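Local structure of acyl-CoA thioesterase YbgC (Helicobacter pylori, 2PZH) at residues G16-Y19 against H20-L24; K75-K79 against V80-L84; C90-N93 against A94-P98. The protein hydrolyses the thioester bond of acyl-CoAs, acting on long-chain fatty acyl-CoAs and benzoyl-CoA, and may take part in phospholipid metabolism. All blocks are in the same frame, centred on the assembly; numbering follows the deposited sequence.

Contact 1: residues G16-Y19 against H20-L24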
# COMPACT_ATOMS: atom_id res chain seq x y z
N GLY A 16 -14.49 3.23 -6.00
CA GLY A 16 -14.06 4.05 -7.12
C GLY A 16 -13.38 5.36 -6.74
O GLY A 16 -13.17 6.22 -7.59
N VAL A 17 -13.05 5.53 -5.47
CA VAL A 17 -12.38 6.75 -5.03
C VAL A 17 -11.07 6.39 -4.35
O VAL A 17 -10.81 5.23 -4.09
CB VAL A 17 -13.23 7.57 -4.05
CG1 VAL A 17 -14.53 8.05 -4.77
CG2 VAL A 17 -13.55 6.76 -2.78
N VAL A 18 -10.26 7.39 -4.05
CA VAL A 18 -9.00 7.16 -3.37
C VAL A 18 -9.27 6.61 -1.97
O VAL A 18 -10.10 7.14 -1.20
CB VAL A 18 -8.18 8.46 -3.31
CG1 VAL A 18 -7.01 8.34 -2.32
CG2 VAL A 18 -7.70 8.86 -4.72
N TYR A 19 -8.59 5.52 -1.64
CA TYR A 19 -8.67 4.92 -0.30
C TYR A 19 -8.17 5.94 0.73
O TYR A 19 -7.14 6.56 0.54
CB TYR A 19 -7.88 3.62 -0.26
CG TYR A 19 -7.87 2.95 1.11
CD1 TYR A 19 -8.96 2.18 1.54
CD2 TYR A 19 -6.78 3.08 1.95
CE1 TYR A 19 -8.94 1.57 2.79
CE2 TYR A 19 -6.76 2.48 3.18
CZ TYR A 19 -7.83 1.73 3.60
OH TYR A 19 -7.77 1.14 4.84
N HIS A 20 -8.91 6.11 1.83
CA HIS A 20 -8.69 7.28 2.67
C HIS A 20 -7.23 7.49 3.16
O HIS A 20 -6.75 8.63 3.17
CB HIS A 20 -9.66 7.26 3.86
CG HIS A 20 -9.39 6.18 4.85
ND1 HIS A 20 -8.85 6.42 6.10
CD2 HIS A 20 -9.53 4.83 4.76
CE1 HIS A 20 -8.70 5.28 6.74
NE2 HIS A 20 -9.10 4.30 5.95
N ALA A 21 -6.55 6.43 3.59
CA ALA A 21 -5.17 6.56 4.07
C ALA A 21 -4.17 7.04 3.02
O ALA A 21 -3.11 7.54 3.39
CB ALA A 21 -4.64 5.20 4.68
N ASN A 22 -4.50 6.85 1.74
CA ASN A 22 -3.59 7.26 0.67
C ASN A 22 -3.36 8.76 0.62
O ASN A 22 -2.33 9.23 0.15
CB ASN A 22 -4.04 6.72 -0.70
CG ASN A 22 -4.02 5.20 -0.76
OD1 ASN A 22 -4.73 4.58 -1.56
ND2 ASN A 22 -3.22 4.59 0.09
N TYR A 23 -4.31 9.54 1.14
CA TYR A 23 -4.11 10.99 1.16
C TYR A 23 -2.94 11.36 2.05
O TYR A 23 -2.19 12.30 1.76
CB TYR A 23 -5.38 11.70 1.62
CG TYR A 23 -6.53 11.61 0.65
CD1 TYR A 23 -6.41 12.10 -0.65
CD2 TYR A 23 -7.74 11.05 1.04
CE1 TYR A 23 -7.46 12.04 -1.53
CE2 TYR A 23 -8.80 10.99 0.18
CZ TYR A 23 -8.66 11.49 -1.11
OH TYR A 23 -9.70 11.44 -1.99
N LEU A 24 -2.77 10.60 3.13
CA LEU A 24 -1.61 10.75 4.01
C LEU A 24 -0.30 10.46 3.27
O LEU A 24 0.69 11.17 3.44
CB LEU A 24 -1.77 9.83 5.22
CG LEU A 24 -2.81 10.36 6.21
CD1 LEU A 24 -2.93 9.44 7.41
CD2 LEU A 24 -2.37 11.74 6.63
O HOH W 1 -11.43 9.51 -1.59
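Val18 meets Tyr23 by laying one methyl over its ring. CG1 lies 3.9 Å from the centroid of the Tyr23 ring, 16° off the ring normal, in a CH-pi contact. This methyl stands opposite the backbone N of Val18 (chi1 166°), which turns it toward the first turn of the helix that follows. It also meets CB of Asn22, with CG1 of Val18 3.8 Å from it. Water 1 ties Val18 to Tyr23. It donates to Val18 O at 2.7 Å and is hydrogen-bonded to Tyr23 OH at 2.6 Å. Tyr19 and His20 run alongside each other, pointing the same way. CD2 of His20 sits over one face of the Tyr19 ring, toward its rim, 3.7 Å from CZ of Tyr19. The two ring planes meet at an oblique 53°. Ala21 adds its CB 3.8 Å from CE2 of Tyr19. The backbone here is a type I beta turn from Tyr19 to Asn22. It leads into helix 22-36, the long helix that the sheet of the hot-dog fold wraps around. Asn22 N closes the turn with a bond of 2.9 Å to Tyr19 O, coming from above the carbonyl plane. Further out, Tyr23 OH is hydrogen-bonded to Ala62 N, which fixes the end of the ring, and Phe105 meets the ring itself. The side chain of Tyr19 touches Asp13, the predicted active-site residue. Glu28 of the second subunit and Glu10 of the third subunit also pack on Tyr19.

Contact 2: residues K75-K79 against V80-L84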
# COMPACT_ATOMS: atom_id res chain seq x y z
N LYS A 75 2.52 25.94 9.80
CA LYS A 75 1.58 26.54 10.71
C LYS A 75 2.40 27.20 11.80
O LYS A 75 2.22 28.39 12.11
CB LYS A 75 0.68 25.46 11.32
CG LYS A 75 -0.70 25.91 11.77
CD LYS A 75 -1.63 26.05 10.56
CE LYS A 75 -3.04 25.56 10.84
NZ LYS A 75 -3.70 26.38 11.89
N GLU A 76 3.32 26.42 12.36
CA GLU A 76 4.08 26.81 13.53
C GLU A 76 5.41 26.08 13.53
O GLU A 76 5.45 24.86 13.30
CB GLU A 76 3.29 26.46 14.79
CG GLU A 76 4.05 26.67 16.10
CD GLU A 76 3.21 26.32 17.33
OE1 GLU A 76 2.28 25.49 17.21
OE2 GLU A 76 3.49 26.87 18.42
N LEU A 77 6.49 26.81 13.76
CA LEU A 77 7.81 26.19 13.84
C LEU A 77 8.49 26.58 15.15
O LEU A 77 8.78 27.77 15.37
CB LEU A 77 8.69 26.62 12.66
CG LEU A 77 9.73 25.66 12.06
CD1 LEU A 77 10.78 26.45 11.28
CD2 LEU A 77 10.40 24.76 13.10
N ARG A 78 8.74 25.59 16.00
CA ARG A 78 9.42 25.81 17.28
C ARG A 78 10.76 25.08 17.31
O ARG A 78 11.12 24.39 16.36
CB ARG A 78 8.56 25.32 18.44
CG ARG A 78 7.19 25.96 18.51
CD ARG A 78 7.27 27.46 18.79
NE ARG A 78 5.93 28.03 18.86
CZ ARG A 78 5.64 29.31 18.62
NH1 ARG A 78 6.60 30.16 18.30
NH2 ARG A 78 4.38 29.72 18.71
N LYS A 79 11.50 25.24 18.40
CA LYS A 79 12.79 24.57 18.53
C LYS A 79 12.64 23.04 18.49
O LYS A 79 13.46 22.35 17.88
CB LYS A 79 13.48 25.00 19.83
CG LYS A 79 14.85 24.39 20.04
CD LYS A 79 15.70 25.25 20.96
CE LYS A 79 15.98 26.61 20.34
NZ LYS A 79 16.75 27.51 21.24
N VAL A 80 11.58 22.54 19.11
CA VAL A 80 11.40 21.10 19.32
C VAL A 80 10.35 20.43 18.40
O VAL A 80 10.27 19.20 18.33
CB VAL A 80 11.05 20.81 20.80
CG1 VAL A 80 11.11 19.31 21.09
CG2 VAL A 80 12.01 21.57 21.70
N PHE A 81 9.55 21.23 17.71
CA PHE A 81 8.53 20.65 16.84
C PHE A 81 8.10 21.57 15.69
O PHE A 81 8.39 22.78 15.69
CB PHE A 81 7.31 20.16 17.66
CG PHE A 81 6.42 21.26 18.18
CD1 PHE A 81 5.52 21.91 17.34
CD2 PHE A 81 6.45 21.63 19.52
CE1 PHE A 81 4.69 22.91 17.81
CE2 PHE A 81 5.62 22.63 20.00
CZ PHE A 81 4.74 23.27 19.14
N VAL A 82 7.44 20.99 14.70
CA VAL A 82 6.87 21.78 13.63
C VAL A 82 5.46 21.30 13.34
O VAL A 82 5.18 20.09 13.39
CB VAL A 82 7.74 21.69 12.36
CG1 VAL A 82 7.94 20.22 11.93
CG2 VAL A 82 7.16 22.57 11.24
N VAL A 83 4.56 22.23 13.05
CA VAL A 83 3.22 21.87 12.64
C VAL A 83 3.01 22.34 11.21
O VAL A 83 3.23 23.51 10.89
CB VAL A 83 2.14 22.46 13.57
CG1 VAL A 83 0.75 22.08 13.09
CG2 VAL A 83 2.35 22.00 15.02
N LEU A 84 2.58 21.42 10.36
CA LEU A 84 2.35 21.72 8.96
C LEU A 84 0.88 21.65 8.63
O LEU A 84 0.15 20.79 9.14
CB LEU A 84 3.08 20.72 8.06
CG LEU A 84 4.59 20.83 7.92
CD1 LEU A 84 5.25 20.21 9.10
CD2 LEU A 84 5.06 20.12 6.64
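Val83 O takes two backbone N-H groups, from Lys75 N at 2.8 Å and Glu76 N at 3.3 Å. Two residues thus face one, a classic beta bulge in the antiparallel hairpin. Val83 N returns a nearly straight bond of 2.8 Å to Glu76 O (173°). Toward the loop, Arg78 N donates to Phe81 O at 2.8 Å. A salt bridge joins Glu76, near the end of the first strand, to Arg78 just beyond it: Arg78 NE reaches Glu76 OE2 at 2.7 Å, on the anti side of the carboxylate. The Phe81 ring packs against both partners. CG of Arg78 lies over one ring face, 4.0 Å from the centroid of the Phe81 ring, as a CH-pi contact. Glu76 OE1 comes to the ring edge, in its plane, 3.6 Å from Phe81 CE1. With chi1 at 74°, the Phe81 ring folds back over its own backbone toward these two side chains. On the other sheet face, Leu77 CG meets Val82 CG2 at 4.1 Å. Lys110 adds a cation-pi contact to Phe81. Strand 102-114 flanks strand 81-92, with Phe111 against Val82, while Lys129 and Leu132 of helix 126-133 pack on Leu77.

Contact 3: residues C90-N93 against A94-P98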
# COMPACT_ATOMS: atom_id res chain seq x y z
N CYS A 90 -7.92 18.75 -6.29
CA CYS A 90 -7.91 18.16 -7.62
C CYS A 90 -7.78 19.29 -8.60
O CYS A 90 -8.62 20.21 -8.58
CB CYS A 90 -9.19 17.40 -7.94
SG CYS A 90 -9.18 16.76 -9.61
N ILE A 91 -6.76 19.24 -9.46
CA ILE A 91 -6.55 20.31 -10.45
C ILE A 91 -6.73 19.89 -11.90
O ILE A 91 -6.78 20.75 -12.79
CB ILE A 91 -5.14 20.97 -10.30
CG1 ILE A 91 -4.03 19.93 -10.54
CG2 ILE A 91 -5.01 21.65 -8.93
CD1 ILE A 91 -2.60 20.51 -10.55
N GLN A 92 -6.78 18.58 -12.16
CA GLN A 92 -7.01 18.07 -13.51
C GLN A 92 -7.81 16.78 -13.43
O GLN A 92 -7.69 16.04 -12.45
CB GLN A 92 -5.69 17.74 -14.21
CG GLN A 92 -4.73 18.86 -14.35
CD GLN A 92 -3.46 18.41 -15.05
OE1 GLN A 92 -3.49 17.56 -15.96
NE2 GLN A 92 -2.32 18.98 -14.63
N ASN A 93 -8.60 16.51 -14.46
CA ASN A 93 -9.21 15.18 -14.59
C ASN A 93 -8.48 14.40 -15.68
O ASN A 93 -7.62 14.97 -16.37
CB ASN A 93 -10.71 15.30 -14.82
CG ASN A 93 -11.06 16.25 -15.97
OD1 ASN A 93 -10.60 16.07 -17.08
ND2 ASN A 93 -11.86 17.28 -15.68
N ALA A 94 -8.78 13.11 -15.85
CA ALA A 94 -8.05 12.33 -16.85
C ALA A 94 -8.32 12.80 -18.27
O ALA A 94 -7.47 12.65 -19.14
CB ALA A 94 -8.35 10.83 -16.74
N SER A 95 -9.50 13.40 -18.49
CA SER A 95 -9.90 13.85 -19.84
C SER A 95 -9.29 15.21 -20.20
O SER A 95 -9.42 15.66 -21.34
CB SER A 95 -11.42 13.94 -19.96
OG SER A 95 -12.04 12.68 -19.72
N LEU A 96 -8.62 15.83 -19.23
CA LEU A 96 -8.06 17.18 -19.38
C LEU A 96 -9.10 18.16 -19.91
O LEU A 96 -8.82 18.94 -20.82
CB LEU A 96 -6.81 17.18 -20.28
CG LEU A 96 -5.81 18.34 -20.17
CD1 LEU A 96 -5.19 18.49 -18.78
CD2 LEU A 96 -4.71 18.18 -21.23
N GLU A 97 -10.31 18.10 -19.36
CA GLU A 97 -11.33 19.12 -19.66
C GLU A 97 -11.26 20.21 -18.60
O GLU A 97 -10.89 19.95 -17.46
CB GLU A 97 -12.71 18.49 -19.69
CG GLU A 97 -12.82 17.47 -20.79
CD GLU A 97 -14.20 16.92 -20.97
OE1 GLU A 97 -14.95 16.84 -19.97
OE2 GLU A 97 -14.52 16.56 -22.14
N PRO A 98 -11.64 21.45 -18.97
CA PRO A 98 -11.48 22.56 -18.04
C PRO A 98 -12.30 22.37 -16.76
O PRO A 98 -13.46 21.95 -16.83
CB PRO A 98 -11.97 23.79 -18.85
CG PRO A 98 -12.80 23.22 -19.94
CD PRO A 98 -12.22 21.87 -20.26
O HOH W 2 -8.59 18.84 -16.39
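Asn93 binds the loop that follows it through both its backbone and its side chain. Among the direct hydrogen bonds, Leu96 N donates to Asn93 O at 3.1 Å. This bond closes a type I beta turn from Asn93 to Leu96, and its donor stands well above the carbonyl plane. Glu97 N donates to Asn93 OD1 at 3.1 Å, in a fairly straight bond (164°). ND2 of Asn93 adds a weak bond to Glu97 O at 3.4 Å. The amide therefore meets both the N-H and the carbonyl of Glu97. Asn93 has CG set between its backbone N and carbonyl carbon (chi1 51°), which swings the amide over the turn. One water bridges the same two residues. Water 2 accepts from Asn93 N at 3.0 Å and donates to Glu97 O at 2.8 Å. Glu97 O thus has the water and, weakly, the Asn93 amide as partners. Side-chain packing is slight. The side chains of Gln92 and Leu96 run alongside each other. Leu96 CD1 comes 3.4 Å from Gln92 OE1, while CB of Ser95 passes 3.7 Å from OD1 of Asn93. The turn follows directly on the end of strand 81-92, at the surface. Just before it, Ile91 and Gln92 share Val67 of strand 67-77 as their partner, which makes a second classic bulge. Arg4 of strand 3-6 touches both side chains. Leu41 of the fourth subunit packs on Ala94, and the chain goes on to strand 102-114.

The contacts follow one another along the chain, and all belong to the same hot-dog thioesterase fold. Contact 1 leads into helix 22-36. Contacts 2 and 3 sit at the two ends of strand 81-92, where it enters from the hairpin with strand 67-77 and where it leaves toward strand 102-114. Their centres are about 34 Å apart, on opposite sides of the chain's centre. Contact 1 is nearer to contact 3, about 18 Å between centres, than to contact 2, about 26 Å. None of the three touches another. Contact 1 lies beside the predicted active site. Contacts 1 and 3 both meet other subunits of the tetramer, while no other chain touches contact 2.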